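PDB 3DMN: putative DNA helicase from Lactobacillus plantarum, which probably acts as a UvrD-like DNA helicase, using ATP to unwind duplex DNA, with the crystallised fragment covering its C-terminal domain. Local coordinates for residues D116-W121 and H146-V151. Residues are numbered along the deposited sequence; the frame is centred on the assembly and turned at random.
Sequences DAVIVW and HELTLV. With ACT (acetate ion), chain K.
Residues 116-121 and 146-151 run side by side as parallel neighbours, from Asp116 facing His146 to Trp121 facing Val151, and the axes of strands 118-121 and 147-151 lie 4.6 Å apart at 17°. Val118 N donates to Glu147 O, Thr149 N to Val118 O, Val120 N to Thr149 O and Val151 N to Val120 O. At the Asp116-His146 end, Asp116 O accepts from both His146 N (2.8 Å) and Glu147 N (3.0 Å). Strand 118-121, helix 134-141 and strand 147-153 make a beta-alpha-beta crossover that sets the two strands together in the parallel sheet, consistent with the P-loop NTPase-like fold of UvrD-like helicases. On one face, Leu148 CD1 reaches Val120 CG2 at 3.9 Å and Leu150 CG meets Val120 CB; Phe14 of helix 9-16 touches both leucines, and Ile11 touches Leu148. The other face lies under helix 43-59: Ile119 CG1 runs alongside Thr149 CB, while a water bridges Thr149 OG1 and Val118 O, and OG1 is also hydrogen-bonded to Asn36 ND2. With CG anti to the backbone N (chi1 171°), the Trp121 ring brings CZ3 within 3.9 Å of Val151 CG1. Its NE1 gives an almost straight hydrogen bond to O of an acetate (2.9 Å) probably from the crystallisation liquor. At the opposite end, His146 ND1 donates to Asp116 OD1 (2.6 Å) on its anti side, somewhat out of the carboxylate plane, which is turned 72° from the imidazole, while OD2 accepts from Thr63 N.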
loop_
_atom_site.group_PDB
_atom_site.type_symbol
_atom_site.label_atom_id
_atom_site.label_comp_id
_atom_site.label_asym_id
_atom_site.label_seq_id
_atom_site.Cartn_x
_atom_site.Cartn_y
_atom_site.Cartn_z
ATOM N N ASP A 116 1.754 -0.692 11.094
ATOM C CA ASP A 116 3.187 -0.488 11.073
ATOM C C ASP A 116 3.687 -0.283 9.639
ATOM O O ASP A 116 4.339 0.714 9.329
ATOM C CB ASP A 116 3.798 -1.755 11.659
ATOM C CG ASP A 116 5.271 -1.654 11.884
ATOM O OD1 ASP A 116 5.790 -0.523 12.026
ATOM O OD2 ASP A 116 5.896 -2.743 11.960
ATOM N N ALA A 117 3.350 -1.227 8.768
ATOM C CA ALA A 117 3.754 -1.170 7.357
ATOM C C ALA A 117 2.512 -1.389 6.502
ATOM O O ALA A 117 1.622 -2.196 6.839
ATOM C CB ALA A 117 4.764 -2.253 7.076
ATOM N N VAL A 118 2.460 -0.665 5.393
ATOM C CA VAL A 118 1.366 -0.829 4.444
ATOM C C VAL A 118 1.983 -1.085 3.084
ATOM O O VAL A 118 2.944 -0.424 2.700
ATOM C CB VAL A 118 0.484 0.466 4.363
ATOM C CG1 VAL A 118 -0.486 0.395 3.164
ATOM C CG2 VAL A 118 -0.313 0.630 5.692
ATOM N N ILE A 119 1.378 -2.015 2.362
ATOM C CA ILE A 119 1.658 -2.136 0.911
ATOM C C ILE A 119 0.386 -1.738 0.171
ATOM O O ILE A 119 -0.650 -2.369 0.383
ATOM C CB ILE A 119 2.043 -3.559 0.556
ATOM C CG1 ILE A 119 3.335 -3.966 1.275
ATOM C CG2 ILE A 119 2.175 -3.752 -1.005
ATOM C CD1 ILE A 119 3.622 -5.521 1.210
ATOM N N VAL A 120 0.435 -0.655 -0.618
ATOM C CA VAL A 120 -0.714 -0.232 -1.409
ATOM C C VAL A 120 -0.736 -1.053 -2.681
ATOM O O VAL A 120 0.160 -0.961 -3.519
ATOM C CB VAL A 120 -0.649 1.286 -1.753
ATOM C CG1 VAL A 120 -1.887 1.701 -2.494
ATOM C CG2 VAL A 120 -0.496 2.083 -0.462
ATOM N N TRP A 121 -1.812 -1.827 -2.854
ATOM C CA TRP A 121 -1.872 -2.706 -4.026
ATOM C C TRP A 121 -2.438 -1.986 -5.251
ATOM O O TRP A 121 -3.605 -1.511 -5.291
ATOM C CB TRP A 121 -2.691 -3.995 -3.727
ATOM C CG TRP A 121 -2.950 -4.783 -4.950
ATOM C CD1 TRP A 121 -4.183 -5.036 -5.532
ATOM C CD2 TRP A 121 -1.970 -5.370 -5.812
ATOM N NE1 TRP A 121 -4.021 -5.795 -6.689
ATOM C CE2 TRP A 121 -2.670 -5.990 -6.890
ATOM C CE3 TRP A 121 -0.569 -5.467 -5.768
ATOM C CZ2 TRP A 121 -2.004 -6.686 -7.897
ATOM C CZ3 TRP A 121 0.099 -6.145 -6.810
ATOM C CH2 TRP A 121 -0.633 -6.733 -7.846
ATOM N N HIS A 146 5.012 3.451 9.741
ATOM C CA HIS A 146 6.481 3.336 9.751
ATOM C C HIS A 146 7.086 2.983 8.378
ATOM O O HIS A 146 8.134 3.501 8.016
ATOM C CB HIS A 146 6.941 2.360 10.860
ATOM C CG HIS A 146 6.414 2.738 12.229
ATOM N ND1 HIS A 146 5.700 1.868 13.038
ATOM C CD2 HIS A 146 6.447 3.917 12.895
ATOM C CE1 HIS A 146 5.335 2.493 14.144
ATOM N NE2 HIS A 146 5.785 3.734 14.090
ATOM N N GLU A 147 6.403 2.135 7.608
ATOM C CA GLU A 147 6.885 1.722 6.275
ATOM C C GLU A 147 5.726 1.781 5.285
ATOM O O GLU A 147 4.644 1.331 5.579
ATOM C CB GLU A 147 7.415 0.291 6.340
ATOM C CG GLU A 147 8.323 -0.082 5.167
ATOM C CD GLU A 147 9.752 0.490 5.322
ATOM O OE1 GLU A 147 10.132 0.856 6.463
ATOM O OE2 GLU A 147 10.500 0.535 4.317
ATOM N N LEU A 148 5.997 2.361 4.128
ATOM C CA LEU A 148 4.970 2.494 3.089
ATOM C C LEU A 148 5.558 2.093 1.746
ATOM O O LEU A 148 6.591 2.628 1.323
ATOM C CB LEU A 148 4.462 3.935 3.045
ATOM C CG LEU A 148 3.526 4.290 1.888
ATOM C CD1 LEU A 148 2.211 3.483 1.980
ATOM C CD2 LEU A 148 3.268 5.848 1.810
ATOM N N THR A 149 4.864 1.174 1.080
ATOM C CA THR A 149 5.297 0.646 -0.226
ATOM C C THR A 149 4.098 0.788 -1.127
ATOM O O THR A 149 2.994 0.512 -0.734
ATOM C CB THR A 149 5.647 -0.869 -0.150
ATOM O OG1 THR A 149 6.729 -1.063 0.754
ATOM C CG2 THR A 149 6.069 -1.384 -1.549
ATOM N N LEU A 150 4.337 1.241 -2.358
ATOM C CA LEU A 150 3.273 1.283 -3.393
ATOM C C LEU A 150 3.721 0.427 -4.540
ATOM O O LEU A 150 4.815 0.612 -5.076
ATOM C CB LEU A 150 2.979 2.711 -3.903
ATOM C CG LEU A 150 2.274 3.657 -2.940
ATOM C CD1 LEU A 150 3.218 4.158 -1.886
ATOM C CD2 LEU A 150 1.778 4.874 -3.759
ATOM N N VAL A 151 2.840 -0.482 -4.944
ATOM C CA VAL A 151 3.088 -1.325 -6.137
ATOM C C VAL A 151 2.090 -0.962 -7.195
ATOM O O VAL A 151 0.905 -0.941 -6.919
ATOM C CB VAL A 151 2.996 -2.856 -5.807
ATOM C CG1 VAL A 151 3.195 -3.709 -7.073
ATOM C CG2 VAL A 151 4.025 -3.253 -4.743
HETATM C C ACT K . -5.918 -5.638 -9.328
HETATM O O ACT K . -6.125 -6.590 -8.461
HETATM O OXT ACT K . -5.949 -4.407 -8.992
HETATM C CH3 ACT K . -5.620 -5.934 -10.758
HETATM O O HOH W 1 5.661 -1.704 3.215
#